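Local coordinates for sterol regulatory element-binding protein cleavage-activating protein (Schizosaccharomyces pombe, PDB 4YHC) that escorts the sterol-regulated transcription factor precursor sre1 for processing when sterol or oxygen is low, the part here being its WD40 domain, at residues L362-S373 / E406-Q417; S432-P440 / A450-A458. The protein carries 9 engineered substitutions. All blocks are in the same frame, centred on the assembly; numbering follows the deposited sequence.

Both contacts lie in the WD40 domain and follow one another along the chain. Interaction 1 pairs two long strands of one antiparallel sheet; after strand 421-432 the chain leaves that sheet through the loop of interaction 2, which lies along the hairpin of the next sheet. The centres are about 12 Å apart. Q408 NE2 probably donates to I434 O at 2.7 Å, and S432 N to E406 O, also at 2.7 Å. M367 CG packs on I451 CD1 at 3.7 Å, and a salt bridge from R369 to D437 adds a charged tie. Interaction 2 thus joins the sheet of interaction 1 to its neighbour. Both contacts fall within the region that, by similarity, interacts with sre1.

Interaction 1: L362-S373 / E406-Q417; sequences LYIFGMRRKSSS and ETQVWEVWMYSQ
Two antiparallel strands of a WD40-domain sheet meet here, with a classic beta bulge where K370 and S371 both face V409. Paired backbone bonds run from I364-Y415 to S373-T407; S371 N reaches V409 O at 3.3 Å, while that from K370 N is weak. On the W410 face, R369 CB sits 3.6 Å from the centroid of the W410 six-membered ring, almost on its normal, and M367 CE approaches W410 CE3 at 3.9 Å. W410 NE1 donates to Q408 OE1 (3.0 Å), which lies in the indole plane and is also bonded by S432 OG. Replacing W410 by an alanine is likely to leave R369 CB without its aromatic bed and Q408 OE1 with one donor fewer. On the other face, with CG between backbone N and carbonyl carbon (chi1 55°), the W413 ring turns back over G366 CA, 3.8 Å from the five-membered centroid; a CB there would clash. R368 NH1 bridges to E411 OE1 at 2.7 Å, planes 88° apart, OE1 near the guanidinium plane, NH1 above the carboxylate plane. Buried aromatic packing thus backs the pairing on both faces, while the partly exposed R368 and E411 charges probably offset each other.

Interaction 2: S432-P440 / A450-A458; sequences SLIIADPGP and AIVLGNYVA
G439 and P440 dock on V452 through two nearly straight backbone bonds: G439 N donates to V452 O at 2.8 Å, and V452 N to P440 O at 3.0 Å, the latter arriving almost in line with the carbonyl. Here P440 follows a cis peptide bond, and its CD lies 3.8 Å from V452 CB. Two residues before P440, P438 CB rests against L453 CD1 at 3.8 Å. The far end of the loop covers the turn of the hairpin: A436 CB meets G454 CA at 3.7 Å, and I434 crosses both L453 and Y456, its CD1 on L453 CB and its CG1 obliquely against the Y456 ring at CD1. With CG1 set opposite the carbonyl carbon (chi1 -64°), I434 sends that branch to the tyrosine and leaves CG2 over the L453 carbonyl. At the exposed start of the loop L433 CD2 touches Y456 OH at 3.5 Å.

In the next shell, a water accepts from G454 N and lies within bonding distance of D437 O and G439 O, its protons probably shared with other acceptors; it links loop and turn where they do not bond directly. The type II' turn from L453 to Y456 puts G454 at positive phi, which favours glycine. An ST turn, S432 OG accepting from I434 N at 2.9 Å, shapes the start of the loop. W410 packs on I434 and P438, and W3 touches I434 and L453. The crossing between neighbouring WD40 sheets is thus fixed by main-chain bonds at its proline end, by apolar packing at its isoleucine end and by water between them.

Interaction 1: L362-S373 / E406-Q417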
loop_
_atom_site.group_PDB
_atom_site.type_symbol
_atom_site.label_atom_id
_atom_site.label_comp_id
_atom_site.label_asym_id
_atom_site.label_seq_id
_atom_site.Cartn_x
_atom_site.Cartn_y
_atom_site.Cartn_z
ATOM N N LEU A 362 10.373 -4.585 6.719
ATOM C CA LEU A 362 11.688 -4.735 7.314
ATOM C C LEU A 362 12.393 -3.411 7.697
ATOM O O LEU A 362 13.263 -3.417 8.576
ATOM C CB LEU A 362 12.649 -5.525 6.389
ATOM C CG LEU A 362 12.390 -7.024 6.331
ATOM C CD1 LEU A 362 13.451 -7.686 5.430
ATOM C CD2 LEU A 362 12.464 -7.613 7.727
ATOM N N TYR A 363 12.077 -2.320 7.008
ATOM C CA TYR A 363 12.655 -1.028 7.313
ATOM C C TYR A 363 11.564 0.028 7.562
ATOM O O TYR A 363 10.465 0.038 6.881
ATOM C CB TYR A 363 13.473 -0.566 6.151
ATOM C CG TYR A 363 14.661 -1.410 5.814
ATOM C CD1 TYR A 363 15.869 -1.225 6.464
ATOM C CD2 TYR A 363 14.590 -2.392 4.857
ATOM C CE1 TYR A 363 16.965 -2.018 6.237
ATOM C CE2 TYR A 363 15.705 -3.199 4.604
ATOM C CZ TYR A 363 16.879 -2.993 5.299
ATOM O OH TYR A 363 17.983 -3.715 5.042
ATOM N N ILE A 364 11.837 0.905 8.526
ATOM C CA ILE A 364 11.035 2.112 8.704
ATOM C C ILE A 364 11.884 3.316 8.273
ATOM O O ILE A 364 13.051 3.419 8.642
ATOM C CB ILE A 364 10.613 2.325 10.163
ATOM C CG1 ILE A 364 10.044 1.071 10.754
ATOM C CG2 ILE A 364 9.637 3.516 10.298
ATOM C CD1 ILE A 364 9.988 1.115 12.237
ATOM N N PHE A 365 11.286 4.245 7.551
ATOM C CA PHE A 365 11.962 5.473 7.169
ATOM C C PHE A 365 11.147 6.628 7.612
ATOM O O PHE A 365 9.915 6.568 7.647
ATOM C CB PHE A 365 12.158 5.558 5.666
ATOM C CG PHE A 365 12.974 4.389 5.076
ATOM C CD1 PHE A 365 14.375 4.435 5.069
ATOM C CD2 PHE A 365 12.359 3.295 4.532
ATOM C CE1 PHE A 365 15.150 3.399 4.526
ATOM C CE2 PHE A 365 13.133 2.239 3.982
ATOM C CZ PHE A 365 14.519 2.281 3.995
ATOM N N GLY A 366 11.823 7.730 7.867
ATOM C CA GLY A 366 11.130 8.907 8.265
ATOM C C GLY A 366 11.840 10.186 7.978
ATOM O O GLY A 366 13.043 10.171 7.750
ATOM N N MET A 367 11.095 11.320 8.042
ATOM C CA MET A 367 11.656 12.641 7.872
ATOM C C MET A 367 10.983 13.630 8.848
ATOM O O MET A 367 9.757 13.612 8.990
ATOM C CB MET A 367 11.414 13.149 6.453
ATOM C CG MET A 367 12.220 12.455 5.383
ATOM S SD MET A 367 12.218 13.332 3.791
ATOM C CE MET A 367 13.182 14.794 4.167
ATOM N N ARG A 368 11.762 14.515 9.445
ATOM C CA ARG A 368 11.216 15.664 10.259
ATOM C C ARG A 368 11.990 16.936 9.997
ATOM O O ARG A 368 13.221 16.874 9.812
ATOM C CB ARG A 368 11.273 15.439 11.761
ATOM C CG ARG A 368 12.493 14.739 12.268
ATOM C CD ARG A 368 12.351 14.481 13.758
ATOM N NE ARG A 368 12.542 15.680 14.512
ATOM C CZ ARG A 368 13.669 16.004 15.133
ATOM N NH1 ARG A 368 14.737 15.196 15.132
ATOM N NH2 ARG A 368 13.717 17.151 15.776
ATOM N N ARG A 369 11.278 18.051 9.937
ATOM C CA ARG A 369 11.941 19.337 9.809
ATOM C C ARG A 369 12.355 19.746 11.228
ATOM O O ARG A 369 11.501 19.970 12.010
ATOM C CB ARG A 369 11.046 20.389 9.125
ATOM C CG ARG A 369 11.832 21.678 8.787
ATOM C CD ARG A 369 11.013 22.917 8.555
ATOM N NE ARG A 369 9.789 22.588 7.908
ATOM C CZ ARG A 369 8.632 22.486 8.520
ATOM N NH1 ARG A 369 8.528 22.748 9.820
ATOM N NH2 ARG A 369 7.569 22.122 7.823
ATOM N N LYS A 370 13.656 19.756 11.549
ATOM C CA LYS A 370 14.188 20.254 12.828
ATOM C C LYS A 370 14.101 21.762 12.994
ATOM O O LYS A 370 13.794 22.222 14.061
ATOM C CB LYS A 370 15.650 19.905 12.999
ATOM C CG LYS A 370 15.883 18.438 13.271
ATOM C CD LYS A 370 17.309 18.188 13.745
ATOM C CE LYS A 370 18.250 17.921 12.607
ATOM N NZ LYS A 370 19.562 17.628 13.191
ATOM N N SER A 371 14.365 22.528 11.939
ATOM C CA SER A 371 14.481 23.982 12.075
ATOM C C SER A 371 14.443 24.710 10.745
ATOM O O SER A 371 14.697 24.137 9.680
ATOM C CB SER A 371 15.793 24.352 12.759
ATOM O OG SER A 371 16.892 24.129 11.865
ATOM N N SER A 372 14.149 25.996 10.812
ATOM C CA SER A 372 14.261 26.832 9.645
ATOM C C SER A 372 14.650 28.249 10.010
ATOM O O SER A 372 14.437 28.683 11.146
ATOM C CB SER A 372 12.978 26.829 8.840
ATOM O OG SER A 372 11.882 27.190 9.640
ATOM N N SER A 373 15.249 28.946 9.047
ATOM C CA SER A 373 15.771 30.300 9.286
ATOM C C SER A 373 15.841 31.100 8.014
ATOM O O SER A 373 16.214 30.581 6.940
ATOM C CB SER A 373 17.155 30.247 9.918
ATOM O OG SER A 373 17.270 31.244 10.899
ATOM N N GLU A 406 14.193 30.649 2.797
ATOM C CA GLU A 406 14.669 30.135 4.069
ATOM C C GLU A 406 15.457 28.840 3.973
ATOM O O GLU A 406 15.289 28.028 3.050
ATOM C CB GLU A 406 13.510 29.978 5.070
ATOM C CG GLU A 406 12.384 29.081 4.620
ATOM C CD GLU A 406 11.310 28.931 5.692
ATOM O OE1 GLU A 406 11.472 28.066 6.590
ATOM O OE2 GLU A 406 10.300 29.683 5.640
ATOM N N THR A 407 16.285 28.674 4.989
ATOM C CA THR A 407 17.160 27.561 5.150
ATOM C C THR A 407 16.509 26.641 6.205
ATOM O O THR A 407 16.037 27.119 7.227
ATOM C CB THR A 407 18.558 28.057 5.603
ATOM O OG1 THR A 407 19.184 28.731 4.499
ATOM C CG2 THR A 407 19.399 26.947 6.049
ATOM N N GLN A 408 16.443 25.342 5.907
ATOM C CA GLN A 408 15.808 24.368 6.771
ATOM C C GLN A 408 16.745 23.231 7.046
ATOM O O GLN A 408 17.504 22.807 6.163
ATOM C CB GLN A 408 14.547 23.805 6.093
ATOM C CG GLN A 408 13.434 24.795 5.836
ATOM C CD GLN A 408 12.389 24.297 4.830
ATOM O OE1 GLN A 408 12.518 23.226 4.225
ATOM N NE2 GLN A 408 11.385 25.114 4.601
ATOM N N VAL A 409 16.712 22.705 8.251
ATOM C CA VAL A 409 17.462 21.546 8.563
ATOM C C VAL A 409 16.432 20.441 8.735
ATOM O O VAL A 409 15.474 20.623 9.525
ATOM C CB VAL A 409 18.240 21.660 9.867
ATOM C CG1 VAL A 409 19.006 20.397 10.090
ATOM C CG2 VAL A 409 19.251 22.829 9.802
ATOM N N TRP A 410 16.635 19.331 8.025
ATOM C CA TRP A 410 15.768 18.107 8.159
ATOM C C TRP A 410 16.557 16.965 8.724
ATOM O O TRP A 410 17.830 16.915 8.602
ATOM C CB TRP A 410 15.210 17.737 6.804
ATOM C CG TRP A 410 14.297 18.737 6.220
ATOM C CD1 TRP A 410 14.633 19.909 5.636
ATOM C CD2 TRP A 410 12.860 18.637 6.133
ATOM N NE1 TRP A 410 13.477 20.589 5.233
ATOM C CE2 TRP A 410 12.393 19.785 5.462
ATOM C CE3 TRP A 410 11.935 17.657 6.512
ATOM C CZ2 TRP A 410 11.048 20.027 5.240
ATOM C CZ3 TRP A 410 10.561 17.870 6.237
ATOM C CH2 TRP A 410 10.140 19.063 5.628
ATOM N N GLU A 411 15.881 16.061 9.422
ATOM C CA GLU A 411 16.483 14.833 9.820
ATOM C C GLU A 411 15.776 13.742 8.963
ATOM O O GLU A 411 14.541 13.709 8.877
ATOM C CB GLU A 411 16.350 14.560 11.306
ATOM C CG GLU A 411 16.926 13.195 11.688
ATOM C CD GLU A 411 16.403 12.624 12.990
ATOM O OE1 GLU A 411 15.340 13.069 13.497
ATOM O OE2 GLU A 411 17.046 11.667 13.496
ATOM N N VAL A 412 16.579 12.990 8.228
ATOM C CA VAL A 412 16.153 11.786 7.480
ATOM C C VAL A 412 16.630 10.580 8.206
ATOM O O VAL A 412 17.830 10.455 8.530
ATOM C CB VAL A 412 16.753 11.766 6.097
ATOM C CG1 VAL A 412 16.026 10.767 5.215
ATOM C CG2 VAL A 412 16.659 13.141 5.523
ATOM N N TRP A 413 15.741 9.652 8.516
ATOM C CA TRP A 413 16.199 8.536 9.314
ATOM C C TRP A 413 15.645 7.203 8.864
ATOM O O TRP A 413 14.646 7.131 8.152
ATOM C CB TRP A 413 15.882 8.757 10.810
ATOM C CG TRP A 413 14.418 9.048 11.127
ATOM C CD1 TRP A 413 13.856 10.212 11.279
ATOM C CD2 TRP A 413 13.396 8.065 11.358
ATOM N NE1 TRP A 413 12.504 10.065 11.574
ATOM C CE2 TRP A 413 12.213 8.746 11.645
ATOM C CE3 TRP A 413 13.381 6.696 11.356
ATOM C CZ2 TRP A 413 10.983 8.076 11.893
ATOM C CZ3 TRP A 413 12.180 6.036 11.569
ATOM C CH2 TRP A 413 10.998 6.744 11.873
ATOM N N MET A 414 16.287 6.140 9.344
ATOM C CA MET A 414 15.823 4.802 9.078
ATOM C C MET A 414 15.982 3.944 10.262
ATOM O O MET A 414 16.831 4.188 11.095
ATOM C CB MET A 414 16.603 4.210 7.915
ATOM C CG MET A 414 18.125 4.161 8.081
ATOM S SD MET A 414 18.978 2.935 6.957
ATOM C CE MET A 414 18.259 1.370 7.378
ATOM N N TYR A 415 15.161 2.916 10.342
ATOM C CA TYR A 415 15.264 1.911 11.347
ATOM C C TYR A 415 15.162 0.528 10.674
ATOM O O TYR A 415 14.171 0.226 9.973
ATOM C CB TYR A 415 14.151 2.074 12.391
ATOM C CG TYR A 415 14.242 1.081 13.553
ATOM C CD1 TYR A 415 15.270 1.197 14.511
ATOM C CD2 TYR A 415 13.322 0.055 13.684
ATOM C CE1 TYR A 415 15.376 0.286 15.568
ATOM C CE2 TYR A 415 13.427 -0.862 14.706
ATOM C CZ TYR A 415 14.441 -0.734 15.656
ATOM O OH TYR A 415 14.505 -1.660 16.655
ATOM N N SER A 416 16.176 -0.317 10.901
ATOM C CA SER A 416 16.167 -1.686 10.406
ATOM C C SER A 416 15.572 -2.555 11.492
ATOM O O SER A 416 16.213 -2.729 12.560
ATOM C CB SER A 416 17.599 -2.128 10.094
ATOM O OG SER A 416 17.603 -3.503 9.755
ATOM N N GLN A 417 14.343 -3.056 11.263
ATOM C CA GLN A 417 13.609 -3.738 12.302
ATOM C C GLN A 417 14.280 -5.048 12.673
ATOM O O GLN A 417 14.126 -5.486 13.823
ATOM C CB GLN A 417 12.174 -4.057 11.899
ATOM C CG GLN A 417 11.390 -2.875 11.381
ATOM C CD GLN A 417 9.978 -2.759 11.887
ATOM O OE1 GLN A 417 9.782 -2.631 13.083
ATOM N NE2 GLN A 417 8.970 -2.651 10.945
HETATM O O HOH W 1 15.567 -4.960 8.660
#

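Interaction 2: S432-P440 / A450-A458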
loop_
_atom_site.group_PDB
_atom_site.type_symbol
_atom_site.label_atom_id
_atom_site.label_comp_id
_atom_site.label_asym_id
_atom_site.label_seq_id
_atom_site.Cartn_x
_atom_site.Cartn_y
_atom_site.Cartn_z
ATOM N N SER A 432 15.241 26.647 0.719
ATOM C CA SER A 432 14.211 25.632 0.497
ATOM C C SER A 432 12.925 26.210 -0.092
ATOM O O SER A 432 12.412 27.208 0.366
ATOM C CB SER A 432 13.882 24.908 1.797
ATOM O OG SER A 432 12.825 23.959 1.593
ATOM N N LEU A 433 12.366 25.543 -1.085
ATOM C CA LEU A 433 10.998 25.848 -1.511
ATOM C C LEU A 433 9.904 24.975 -0.827
ATOM O O LEU A 433 8.772 24.905 -1.285
ATOM C CB LEU A 433 10.931 25.668 -3.011
ATOM C CG LEU A 433 11.428 26.854 -3.832
ATOM C CD1 LEU A 433 12.573 27.626 -3.196
ATOM C CD2 LEU A 433 11.781 26.368 -5.216
ATOM N N ILE A 434 10.222 24.299 0.253
ATOM C CA ILE A 434 9.235 23.445 0.899
ATOM C C ILE A 434 8.628 24.140 2.091
ATOM O O ILE A 434 9.302 24.420 3.033
ATOM C CB ILE A 434 9.853 22.104 1.309
ATOM C CG1 ILE A 434 10.278 21.355 0.037
ATOM C CG2 ILE A 434 8.830 21.230 2.030
ATOM C CD1 ILE A 434 11.406 20.372 0.260
ATOM N N ILE A 435 7.324 24.386 2.084
ATOM C CA ILE A 435 6.702 24.987 3.308
ATOM C C ILE A 435 5.766 24.019 4.076
ATOM O O ILE A 435 5.364 24.289 5.199
ATOM C CB ILE A 435 6.059 26.373 3.051
ATOM C CG1 ILE A 435 5.198 26.373 1.785
ATOM C CG2 ILE A 435 7.166 27.428 2.969
ATOM C CD1 ILE A 435 5.961 26.363 0.467
ATOM N N ALA A 436 5.534 22.841 3.528
ATOM C CA ALA A 436 4.645 21.895 4.152
ATOM C C ALA A 436 5.356 21.008 5.179
ATOM O O ALA A 436 6.577 20.798 5.154
ATOM C CB ALA A 436 3.970 21.044 3.082
ATOM N N ASP A 437 4.579 20.463 6.089
ATOM C CA ASP A 437 5.030 19.342 6.886
ATOM C C ASP A 437 5.050 18.113 5.933
ATOM O O ASP A 437 4.281 18.058 5.022
ATOM C CB ASP A 437 4.064 19.139 8.038
ATOM C CG ASP A 437 4.214 20.206 9.119
ATOM O OD1 ASP A 437 5.210 20.993 9.109
ATOM O OD2 ASP A 437 3.352 20.215 10.006
ATOM N N PRO A 438 5.910 17.138 6.187
ATOM C CA PRO A 438 6.049 15.960 5.317
ATOM C C PRO A 438 4.849 15.067 5.365
ATOM O O PRO A 438 4.170 15.071 6.340
ATOM C CB PRO A 438 7.264 15.257 5.879
ATOM C CG PRO A 438 7.441 15.762 7.247
ATOM C CD PRO A 438 6.857 17.104 7.304
ATOM N N GLY A 439 4.573 14.357 4.289
ATOM C CA GLY A 439 3.460 13.435 4.253
ATOM C C GLY A 439 2.518 13.841 3.158
ATOM O O GLY A 439 2.457 14.987 2.806
ATOM N N PRO A 440 1.773 12.910 2.592
ATOM C CA PRO A 440 1.642 11.546 2.965
ATOM C C PRO A 440 2.835 10.697 2.459
ATOM O O PRO A 440 3.802 11.223 1.894
ATOM C CB PRO A 440 0.267 11.179 2.335
ATOM C CG PRO A 440 0.320 11.900 1.026
ATOM C CD PRO A 440 0.878 13.252 1.467
ATOM N N ALA A 450 8.546 6.505 -0.678
ATOM C CA ALA A 450 8.307 7.862 -1.147
ATOM C C ALA A 450 7.627 8.681 -0.040
ATOM O O ALA A 450 6.616 8.231 0.557
ATOM C CB ALA A 450 7.419 7.864 -2.398
ATOM N N ILE A 451 8.176 9.868 0.212
ATOM C CA ILE A 451 7.673 10.790 1.227
ATOM C C ILE A 451 7.391 12.125 0.506
ATOM O O ILE A 451 8.279 12.728 -0.043
ATOM C CB ILE A 451 8.681 11.035 2.362
ATOM C CG1 ILE A 451 8.896 9.728 3.112
ATOM C CG2 ILE A 451 8.110 12.058 3.354
ATOM C CD1 ILE A 451 9.926 9.797 4.225
ATOM N N VAL A 452 6.146 12.596 0.576
ATOM C CA VAL A 452 5.776 13.888 -0.013
ATOM C C VAL A 452 6.320 15.031 0.848
ATOM O O VAL A 452 6.213 15.029 2.084
ATOM C CB VAL A 452 4.251 14.015 -0.175
ATOM C CG1 VAL A 452 3.804 15.436 -0.537
ATOM C CG2 VAL A 452 3.763 13.068 -1.276
ATOM N N LEU A 453 6.886 16.012 0.177
ATOM C CA LEU A 453 7.391 17.239 0.823
ATOM C C LEU A 453 6.740 18.400 0.123
ATOM O O LEU A 453 7.282 18.918 -0.866
ATOM C CB LEU A 453 8.902 17.304 0.618
ATOM C CG LEU A 453 9.798 16.677 1.674
ATOM C CD1 LEU A 453 9.181 15.731 2.670
ATOM C CD2 LEU A 453 11.089 16.099 1.068
ATOM N N GLY A 454 5.511 18.747 0.529
ATOM C CA GLY A 454 4.776 19.765 -0.246
ATOM C C GLY A 454 4.416 19.411 -1.669
ATOM O O GLY A 454 3.575 18.544 -1.908
ATOM N N ASN A 455 5.054 20.052 -2.636
ATOM C CA ASN A 455 4.799 19.715 -4.013
ATOM C C ASN A 455 5.882 18.870 -4.632
ATOM O O ASN A 455 5.867 18.665 -5.806
ATOM C CB ASN A 455 4.557 20.969 -4.837
ATOM C CG ASN A 455 5.652 21.961 -4.701
ATOM O OD1 ASN A 455 6.166 22.172 -3.603
ATOM N ND2 ASN A 455 6.081 22.523 -5.818
ATOM N N TYR A 456 6.794 18.351 -3.814
ATOM C CA TYR A 456 7.850 17.472 -4.268
ATOM C C TYR A 456 7.656 16.107 -3.651
ATOM O O TYR A 456 6.947 15.986 -2.666
ATOM C CB TYR A 456 9.198 18.004 -3.799
ATOM C CG TYR A 456 9.502 19.381 -4.387
ATOM C CD1 TYR A 456 9.097 20.544 -3.721
ATOM C CD2 TYR A 456 10.203 19.522 -5.600
ATOM C CE1 TYR A 456 9.350 21.821 -4.254
ATOM C CE2 TYR A 456 10.499 20.817 -6.123
ATOM C CZ TYR A 456 10.046 21.963 -5.443
ATOM O OH TYR A 456 10.265 23.280 -5.869
ATOM N N VAL A 457 8.347 15.118 -4.197
ATOM C CA VAL A 457 8.518 13.858 -3.530
ATOM C C VAL A 457 9.991 13.434 -3.367
ATOM O O VAL A 457 10.770 13.562 -4.296
ATOM C CB VAL A 457 7.529 12.723 -4.000
ATOM C CG1 VAL A 457 6.607 13.079 -5.168
ATOM C CG2 VAL A 457 8.113 11.337 -3.985
ATOM N N ALA A 458 10.283 12.926 -2.181
ATOM C CA ALA A 458 11.576 12.378 -1.860
ATOM C C ALA A 458 11.432 10.897 -1.798
ATOM O O ALA A 458 10.523 10.411 -1.137
ATOM C CB ALA A 458 12.064 12.824 -0.480
HETATM O O HOH W 2 3.830 17.508 2.392
#